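N-acetylglucosaminidase (Paenibacillus barengoltzii, PDB 6INX) probably acts as a family 18 glycoside hydrolase that cleaves glycans at N-acetylglucosamine linkages. Local coordinates at residues Ala160-Tyr163 against Tyr164-Gly167; Gly167-Met170 against Ala171-Gln174; Ser216-Leu219 against Phe220-Gly224; Gly224-Lys227 against Glu228-Val231. All coordinates share one frame; numbering follows the deposited sequence.

Interaction 1: Ala160-Tyr163 against Tyr164-Gly167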
loop_
_atom_site.group_PDB
_atom_site.type_symbol
_atom_site.label_atom_id
_atom_site.label_comp_id
_atom_site.label_asym_id
_atom_site.label_seq_id
_atom_site.Cartn_x
_atom_site.Cartn_y
_atom_site.Cartn_z
ATOM N N ALA A 160 -7.548 3.760 -7.979
ATOM C CA ALA A 160 -7.774 4.783 -6.967
ATOM C C ALA A 160 -6.512 5.267 -6.262
ATOM O O ALA A 160 -6.513 6.378 -5.725
ATOM C CB ALA A 160 -8.735 4.259 -5.899
ATOM N N ASP A 161 -5.443 4.494 -6.256
ATOM C CA ASP A 161 -4.324 4.732 -5.357
ATOM C C ASP A 161 -3.142 5.339 -6.115
ATOM O O ASP A 161 -3.186 5.569 -7.334
ATOM C CB ASP A 161 -3.943 3.427 -4.648
ATOM C CG ASP A 161 -3.404 3.641 -3.234
ATOM O OD1 ASP A 161 -2.952 4.757 -2.907
ATOM O OD2 ASP A 161 -3.418 2.660 -2.461
ATOM N N GLN A 162 -2.059 5.555 -5.364
ATOM C CA GLN A 162 -0.880 6.246 -5.876
ATOM C C GLN A 162 -0.331 5.593 -7.140
ATOM O O GLN A 162 0.150 6.287 -8.039
ATOM C CB GLN A 162 0.204 6.283 -4.794
ATOM C CG GLN A 162 1.438 7.093 -5.176
ATOM C CD GLN A 162 1.179 8.585 -5.236
ATOM O OE1 GLN A 162 0.654 9.173 -4.287
ATOM N NE2 GLN A 162 1.549 9.206 -6.343
ATOM N N TYR A 163 -0.354 4.260 -7.210
ATOM C CA TYR A 163 0.187 3.592 -8.391
ATOM C C TYR A 163 -0.406 4.161 -9.672
ATOM O O TYR A 163 0.290 4.271 -10.692
ATOM C CB TYR A 163 -0.049 2.074 -8.321
ATOM C CG TYR A 163 -1.510 1.668 -8.382
ATOM C CD1 TYR A 163 -2.251 1.476 -7.221
ATOM C CD2 TYR A 163 -2.161 1.491 -9.602
ATOM C CE1 TYR A 163 -3.592 1.118 -7.277
ATOM C CE2 TYR A 163 -3.512 1.141 -9.658
ATOM C CZ TYR A 163 -4.211 0.961 -8.487
ATOM O OH TYR A 163 -5.541 0.614 -8.528
ATOM N N TYR A 164 -1.698 4.499 -9.656
ATOM C CA TYR A 164 -2.344 4.898 -10.903
ATOM C C TYR A 164 -1.857 6.270 -11.347
ATOM O O TYR A 164 -1.602 6.493 -12.542
ATOM C CB TYR A 164 -3.867 4.879 -10.760
ATOM C CG TYR A 164 -4.553 5.025 -12.105
ATOM C CD1 TYR A 164 -4.864 6.289 -12.606
ATOM C CD2 TYR A 164 -4.848 3.906 -12.882
ATOM C CE1 TYR A 164 -5.479 6.440 -13.840
ATOM C CE2 TYR A 164 -5.464 4.038 -14.124
ATOM C CZ TYR A 164 -5.771 5.309 -14.594
ATOM O OH TYR A 164 -6.376 5.458 -15.823
ATOM N N ILE A 165 -1.709 7.190 -10.391
ATOM C CA ILE A 165 -1.118 8.495 -10.666
ATOM C C ILE A 165 0.284 8.327 -11.230
ATOM O O ILE A 165 0.672 9.005 -12.189
ATOM C CB ILE A 165 -1.107 9.329 -9.370
ATOM C CG1 ILE A 165 -2.526 9.489 -8.813
ATOM C CG2 ILE A 165 -0.433 10.680 -9.601
ATOM C CD1 ILE A 165 -3.446 10.287 -9.713
ATOM N N ASP A 166 1.069 7.412 -10.647
ATOM C CA ASP A 166 2.448 7.222 -11.072
ATOM C C ASP A 166 2.544 6.619 -12.464
ATOM O O ASP A 166 3.574 6.788 -13.122
ATOM C CB ASP A 166 3.191 6.321 -10.079
ATOM C CG ASP A 166 3.364 6.967 -8.710
ATOM O OD1 ASP A 166 3.138 8.191 -8.592
ATOM O OD2 ASP A 166 3.745 6.255 -7.760
ATOM N N GLY A 167 1.507 5.922 -12.929
ATOM C CA GLY A 167 1.528 5.321 -14.246
ATOM C C GLY A 167 0.832 6.113 -15.328
ATOM O O GLY A 167 0.711 5.615 -16.455
#
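Tyr163 O is gripped by two donors: Gly167 N gives a weak bond of 3.0 Å that closes the last turn of the short helix 162-166, and the hydroxyl of Tyr115 adds a second bond from outside. One residue earlier the bond is straighter, with Asp166 N donating to Gln162 O at 3.0 Å. At the start, Tyr164 N reaches Asp161 O at 3.0 Å. The Asp161 side chain turns onto the same first turn, its OD1 accepting from Gln162 N at 2.7 Å.

The main side-chain bond runs along one flank of the helix, where Gln162 NE2 donates to Asp166 OD1 at 2.9 Å and 162°. The acceptor lies in the amide plane of Gln162, whereas the donor stands above the carboxylate, the two planes being 36° apart. A bend at chi2 of Gln162 brings the amide back over Asp166, and Gln162 CG sits 3.6 Å from Asp166 OD2.

In Tyr163, chi1 of 66° places CG between the backbone N and the carbonyl carbon, which turns one ring face toward Asp161 O, 4.2 Å from the ring plane and displaced toward the rim. Its CE2 also packs on Tyr164 CB at 3.9 Å.

Asp166 OD2 forms a salt bridge with Arg210 of the second subunit. The carboxylate is thus shared between an amide within its own helix and a guanidinium across the subunit interface, a setting that would favour its ionised form and fix its rotation.

Interaction 2: Gly167-Met170 against Ala171-Gln174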
loop_
_atom_site.group_PDB
_atom_site.type_symbol
_atom_site.label_atom_id
_atom_site.label_comp_id
_atom_site.label_asym_id
_atom_site.label_seq_id
_atom_site.Cartn_x
_atom_site.Cartn_y
_atom_site.Cartn_z
ATOM N N GLY A 167 1.507 5.922 -12.929
ATOM C CA GLY A 167 1.528 5.321 -14.246
ATOM C C GLY A 167 0.832 6.113 -15.328
ATOM O O GLY A 167 0.711 5.615 -16.455
ATOM N N THR A 168 0.383 7.335 -15.034
ATOM C CA THR A 168 -0.356 8.143 -15.998
ATOM C C THR A 168 0.089 9.598 -15.903
ATOM O O THR A 168 0.863 9.981 -15.019
ATOM C CB THR A 168 -1.864 8.075 -15.737
ATOM O OG1 THR A 168 -2.118 8.491 -14.393
ATOM C CG2 THR A 168 -2.380 6.656 -15.907
ATOM N N GLU A 169 -0.426 10.405 -16.825
ATOM C CA GLU A 169 -0.235 11.858 -16.857
ATOM C C GLU A 169 -1.609 12.508 -16.706
ATOM O O GLU A 169 -2.161 13.022 -17.676
ATOM C CB GLU A 169 0.416 12.280 -18.197
ATOM C CG GLU A 169 1.726 11.588 -18.532
ATOM C CD GLU A 169 2.217 11.862 -19.962
ATOM O OE1 GLU A 169 1.396 12.109 -20.877
ATOM O OE2 GLU A 169 3.445 11.822 -20.178
ATOM N N MET A 170 -2.164 12.480 -15.489
ATOM C CA MET A 170 -3.583 12.786 -15.334
ATOM C C MET A 170 -3.921 14.226 -15.704
ATOM O O MET A 170 -5.033 14.488 -16.170
ATOM C CB MET A 170 -4.062 12.444 -13.923
ATOM C CG MET A 170 -4.255 10.938 -13.687
ATOM S SD MET A 170 -5.277 10.097 -14.929
ATOM C CE MET A 170 -6.740 11.140 -14.877
ATOM N N ALA A 171 -2.983 15.160 -15.531
ATOM C CA ALA A 171 -3.259 16.541 -15.912
ATOM C C ALA A 171 -3.470 16.665 -17.414
ATOM O O ALA A 171 -4.244 17.517 -17.865
ATOM C CB ALA A 171 -2.111 17.444 -15.464
ATOM N N GLU A 172 -2.791 15.823 -18.198
ATOM C CA GLU A 172 -3.001 15.794 -19.642
ATOM C C GLU A 172 -4.202 14.927 -20.004
ATOM O O GLU A 172 -5.039 15.316 -20.824
ATOM C CB GLU A 172 -1.748 15.252 -20.329
ATOM C CG GLU A 172 -0.493 16.086 -20.118
ATOM C CD GLU A 172 -0.643 17.503 -20.637
ATOM O OE1 GLU A 172 -0.315 18.448 -19.889
ATOM O OE2 GLU A 172 -1.099 17.671 -21.787
ATOM N N VAL A 173 -4.281 13.738 -19.404
ATOM C CA VAL A 173 -5.364 12.792 -19.676
ATOM C C VAL A 173 -6.732 13.459 -19.535
ATOM O O VAL A 173 -7.624 13.283 -20.378
ATOM C CB VAL A 173 -5.230 11.585 -18.731
ATOM C CG1 VAL A 173 -6.528 10.797 -18.642
ATOM C CG2 VAL A 173 -4.047 10.695 -19.151
ATOM N N GLN A 174 -6.921 14.232 -18.460
ATOM C CA GLN A 174 -8.256 14.738 -18.147
ATOM C C GLN A 174 -8.802 15.643 -19.243
ATOM O O GLN A 174 -10.024 15.740 -19.411
ATOM C CB GLN A 174 -8.265 15.457 -16.793
ATOM C CG GLN A 174 -7.368 16.687 -16.732
ATOM C CD GLN A 174 -8.042 17.951 -17.249
ATOM O OE1 GLN A 174 -9.265 18.022 -17.346
ATOM N NE2 GLN A 174 -7.235 18.949 -17.594
#
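Glu169 and Val173 are joined by the straightest backbone bond of this turn: Val173 N meets Glu169 O at 2.8 Å and 174°. The same oxygen takes a weak second bond from Glu172 N at 2.9 Å. Glu169 occupies the N-cap position, right before the helix. One residue on, Gln174 N binds Met170 O at 3.0 Å. These bonds define a helix of little more than one turn.

Apolar packing lies on the buried side. Met170 is bent at both chi2 and chi3, which curls the thioether back so that CE lies 3.8 Å from Val173 CG1 and SD 4.0 Å from the same methyl, the two side chains crossing at a slant. The other methyl of Val173, CG2, rests 3.3 Å from Glu169 O, beside the carbonyl that already accepts two hydrogen bonds.

Polar side chains work at the margins. With chi1 at 62°, Gln174 sets CG 3.3 Å from Met170 O, and its folded chain lets NE2 make a weak bond to Ala171 O. The carboxylate of Glu169 reaches helix 126-148, where OE1 bonds the hydroxyl of Thr131; Val173 packs on the same helix through Thr131 and Leu134.

This single-turn helix belongs to the helical connection between parallel strands 153-159 and 179-183, one beta-alpha-beta unit of a TIM barrel.

Interaction 3: Ser216-Leu219 against Phe220-Gly224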
loop_
_atom_site.group_PDB
_atom_site.type_symbol
_atom_site.label_atom_id
_atom_site.label_comp_id
_atom_site.label_asym_id
_atom_site.label_seq_id
_atom_site.Cartn_x
_atom_site.Cartn_y
_atom_site.Cartn_z
ATOM N N SER A 216 -8.182 9.289 -2.336
ATOM C CA SER A 216 -8.083 9.134 -3.786
ATOM C C SER A 216 -8.450 10.427 -4.502
ATOM O O SER A 216 -7.724 10.874 -5.395
ATOM C CB SER A 216 -8.962 7.959 -4.242
ATOM O OG SER A 216 -8.892 7.791 -5.649
ATOM N N VAL A 217 -9.577 11.036 -4.119
ATOM C CA VAL A 217 -9.972 12.323 -4.686
ATOM C C VAL A 217 -8.851 13.341 -4.520
ATOM O O VAL A 217 -8.461 14.028 -5.468
ATOM C CB VAL A 217 -11.289 12.799 -4.050
ATOM C CG1 VAL A 217 -11.599 14.235 -4.482
ATOM C CG2 VAL A 217 -12.438 11.847 -4.406
ATOM N N ASN A 218 -8.288 13.420 -3.315
ATOM C CA ASN A 218 -7.188 14.345 -3.083
ATOM C C ASN A 218 -5.999 14.060 -4.005
ATOM O O ASN A 218 -5.398 14.994 -4.548
ATOM C CB ASN A 218 -6.799 14.304 -1.607
ATOM C CG ASN A 218 -7.801 15.030 -0.728
ATOM O OD1 ASN A 218 -8.624 15.805 -1.218
ATOM N ND2 ASN A 218 -7.743 14.777 0.575
ATOM N N LEU A 219 -5.650 12.782 -4.206
ATOM C CA LEU A 219 -4.555 12.445 -5.119
ATOM C C LEU A 219 -4.836 12.941 -6.533
ATOM O O LEU A 219 -3.962 13.524 -7.189
ATOM C CB LEU A 219 -4.354 10.929 -5.156
ATOM C CG LEU A 219 -3.700 10.227 -3.974
ATOM C CD1 LEU A 219 -3.644 8.724 -4.244
ATOM C CD2 LEU A 219 -2.311 10.786 -3.729
ATOM N N PHE A 220 -6.048 12.699 -7.028
ATOM C CA PHE A 220 -6.362 13.069 -8.402
ATOM C C PHE A 220 -6.495 14.580 -8.567
ATOM O O PHE A 220 -6.111 15.124 -9.604
ATOM C CB PHE A 220 -7.613 12.321 -8.869
ATOM C CG PHE A 220 -7.321 10.915 -9.329
ATOM C CD1 PHE A 220 -7.164 10.646 -10.677
ATOM C CD2 PHE A 220 -7.151 9.881 -8.419
ATOM C CE1 PHE A 220 -6.858 9.355 -11.114
ATOM C CE2 PHE A 220 -6.851 8.587 -8.852
ATOM C CZ PHE A 220 -6.709 8.329 -10.202
ATOM N N VAL A 221 -7.046 15.272 -7.567
ATOM C CA VAL A 221 -7.088 16.735 -7.626
ATOM C C VAL A 221 -5.676 17.302 -7.687
ATOM O O VAL A 221 -5.371 18.173 -8.509
ATOM C CB VAL A 221 -7.872 17.295 -6.429
ATOM C CG1 VAL A 221 -7.715 18.813 -6.360
ATOM C CG2 VAL A 221 -9.329 16.918 -6.534
ATOM N N ARG A 222 -4.791 16.806 -6.815
ATOM C CA ARG A 222 -3.414 17.285 -6.803
ATOM C C ARG A 222 -2.680 16.933 -8.086
ATOM O O ARG A 222 -1.752 17.647 -8.481
ATOM C CB ARG A 222 -2.678 16.750 -5.578
ATOM C CG ARG A 222 -3.025 17.554 -4.352
ATOM C CD ARG A 222 -2.654 16.897 -3.044
ATOM N NE ARG A 222 -3.564 17.375 -2.005
ATOM C CZ ARG A 222 -4.194 16.590 -1.141
ATOM N NH1 ARG A 222 -3.982 15.280 -1.158
ATOM N NH2 ARG A 222 -5.015 17.117 -0.241
ATOM N N ALA A 223 -3.087 15.852 -8.750
ATOM C CA ALA A 223 -2.502 15.471 -10.026
ATOM C C ALA A 223 -3.040 16.302 -11.184
ATOM O O ALA A 223 -2.516 16.195 -12.298
ATOM C CB ALA A 223 -2.731 13.974 -10.276
ATOM N N GLY A 224 -4.067 17.118 -10.955
ATOM C CA GLY A 224 -4.555 18.031 -11.964
ATOM C C GLY A 224 -5.902 17.710 -12.584
ATOM O O GLY A 224 -6.236 18.302 -13.615
#
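Ser216 and Phe220 begin a run of four successive i to i+4 backbone bonds. Phe220 N to Ser216 O is 3.0 Å, and Val221 N to Val217 O is shorter at 2.8 Å. Arg222 N to Asn218 O follows at 3.0 Å and Ala223 N to Leu219 O at 2.9 Å. Gly224 then takes positive phi, and with Gly224 N bonded to Val221 O and Val225 N to Phe220 O, a Schellman motif ends the helix.

Among flat groups, the Phe220 ring presents its edge to Ser216 O, in plane, with CD2 at 3.2 Å. The Arg222 guanidinium lies alongside the Asn218 side chain, both pointing the same way. Its closest approach is NH1 to Asn218 CB at 3.0 Å; NH2 is 3.5 Å from Asn218 CG, the amide and guanidinium planes lie 50° apart, and Asn218 O sits over one guanidinium face.

Apolar contact is lighter: Val217 CG1 meets Val221 CG2 at 4.1 Å. Beside the backbone bond, Val221 CG2 also nears Val217 O.

Ser216 OG bonds to Ala160 O, just after strand 153-159. Phe220 packs on Tyr164 and Ile165 of helix 162-166 and on Leu182 of strand 179-183, while Val217 and Val221 lean on Ile232 and Ile230 of strand 230-235, seating the helix against the barrel wall.

Interaction 4: Gly224-Lys227 against Glu228-Val231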
loop_
_atom_site.group_PDB
_atom_site.type_symbol
_atom_site.label_atom_id
_atom_site.label_comp_id
_atom_site.label_asym_id
_atom_site.label_seq_id
_atom_site.Cartn_x
_atom_site.Cartn_y
_atom_site.Cartn_z
ATOM N N GLY A 224 -4.067 17.118 -10.955
ATOM C CA GLY A 224 -4.555 18.031 -11.964
ATOM C C GLY A 224 -5.902 17.710 -12.584
ATOM O O GLY A 224 -6.236 18.302 -13.615
ATOM N N VAL A 225 -6.693 16.822 -11.995
ATOM C CA VAL A 225 -8.038 16.530 -12.485
ATOM C C VAL A 225 -8.995 17.528 -11.843
ATOM O O VAL A 225 -9.049 17.602 -10.606
ATOM C CB VAL A 225 -8.466 15.094 -12.177
ATOM C CG1 VAL A 225 -9.865 14.851 -12.731
ATOM C CG2 VAL A 225 -7.461 14.098 -12.747
ATOM N N PRO A 226 -9.753 18.290 -12.620
ATOM C CA PRO A 226 -10.719 19.220 -12.023
ATOM C C PRO A 226 -11.773 18.468 -11.226
ATOM O O PRO A 226 -12.226 17.393 -11.621
ATOM C CB PRO A 226 -11.342 19.913 -13.240
ATOM C CG PRO A 226 -10.368 19.704 -14.364
ATOM C CD PRO A 226 -9.712 18.379 -14.089
ATOM N N LYS A 227 -12.178 19.053 -10.093
ATOM C CA LYS A 227 -13.186 18.407 -9.255
ATOM C C LYS A 227 -14.462 18.121 -10.033
ATOM O O LYS A 227 -15.103 17.081 -9.834
ATOM C CB LYS A 227 -13.507 19.300 -8.060
ATOM C CG LYS A 227 -12.419 19.318 -7.032
ATOM C CD LYS A 227 -12.990 19.734 -5.704
ATOM C CE LYS A 227 -12.390 18.907 -4.612
ATOM N NZ LYS A 227 -10.902 18.968 -4.629
ATOM N N GLU A 228 -14.864 19.040 -10.913
ATOM C CA GLU A 228 -16.103 18.867 -11.660
ATOM C C GLU A 228 -16.050 17.696 -12.630
ATOM O O GLU A 228 -17.083 17.356 -13.222
ATOM C CB GLU A 228 -16.474 20.160 -12.395
ATOM C CG GLU A 228 -15.524 20.534 -13.516
ATOM C CD GLU A 228 -14.448 21.512 -13.071
ATOM O OE1 GLU A 228 -13.948 22.264 -13.935
ATOM O OE2 GLU A 228 -14.101 21.533 -11.864
ATOM N N LYS A 229 -14.884 17.071 -12.803
ATOM C CA LYS A 229 -14.760 15.877 -13.630
ATOM C C LYS A 229 -14.604 14.588 -12.833
ATOM O O LYS A 229 -14.435 13.528 -13.441
ATOM C CB LYS A 229 -13.584 16.007 -14.613
ATOM C CG LYS A 229 -13.839 16.950 -15.774
ATOM C CD LYS A 229 -12.758 16.819 -16.832
ATOM C CE LYS A 229 -13.104 17.646 -18.057
ATOM N NZ LYS A 229 -12.068 17.535 -19.118
ATOM N N ILE A 230 -14.640 14.633 -11.505
ATOM C CA ILE A 230 -14.378 13.448 -10.697
ATOM C C ILE A 230 -15.690 12.788 -10.310
ATOM O O ILE A 230 -16.525 13.395 -9.633
ATOM C CB ILE A 230 -13.539 13.785 -9.459
ATOM C CG1 ILE A 230 -12.148 14.238 -9.906
ATOM C CG2 ILE A 230 -13.453 12.573 -8.545
ATOM C CD1 ILE A 230 -11.208 14.600 -8.777
ATOM N N VAL A 231 -15.842 11.527 -10.703
ATOM C CA VAL A 231 -16.964 10.680 -10.323
ATOM C C VAL A 231 -16.400 9.600 -9.403
ATOM O O VAL A 231 -15.462 8.891 -9.782
ATOM C CB VAL A 231 -17.617 10.070 -11.574
ATOM C CG1 VAL A 231 -18.629 8.978 -11.209
ATOM C CG2 VAL A 231 -18.264 11.172 -12.425
#
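Glu228 folds its carboxylate back over Pro226, and with Lys227 between them these residues make up most of the contact. The Glu228 CG atom stands between backbone N and carbonyl carbon, chi1 67°, and a bend near -95° at chi2 returns the chain toward the turn. Glu228 CD and OE2 are then both 3.5 Å from Pro226 CB, a van der Waals approach of the acid to the proline ring.

Pro226 acts also through its carbonyl. Lys229 N donates to Pro226 O at 2.9 Å, and Ile230 CG1 lies 3.6 Å from the same oxygen. Lys227 takes part chiefly through its backbone, Ile230 N reaching Lys227 O at 3.0 Å, while its side chain leads off, bent at chi3 and chi4, to pack on Val221 and Leu318. Two successive i to i+3 bonds mark 3-10 winding, which tightens the chain just before it straightens into strand 230-235.

Val225 CG1 meets Ile230 CG1 at 3.7 Å, the side chains slanting across one another. Lys229 leads away, its extended chain carrying NZ to the carbonyls of Gln174 and Leu177.

Val225 also touches Phe220 and Val180, and Ile230 touches Val221 and Leu182, so the turn is wedged between helix 213-222 and strand 179-183. Backbone bonds from Lys229 and Val231 to Val180 then align the new strand parallel to strand 179-183, while Ile230 pairs with Ala319 ahead of strand 320-324.

Overall arrangement
All four contacts are local, so none closes a long loop, and none nests in or crosses another. From the N terminus, interaction 1 follows strand 153-159, and interaction 2, sharing Gly167, continues the connection toward strand 179-183. Beyond that strand, interaction 3 ends helix 213-222, and interaction 4, sharing Gly224, turns the chain into strand 230-235. The two pairs meet in space: Tyr164 CD1 lies 3.7 Å from Phe220 CZ, linking interactions 1 and 3, and Met170 CE is 3.7 Å from Val225 CG2, linking interactions 2 and 4. Interactions 1 and 4 do not touch, their centres about 15 Å apart. Together they join two consecutive beta-alpha-beta crossovers of the barrel.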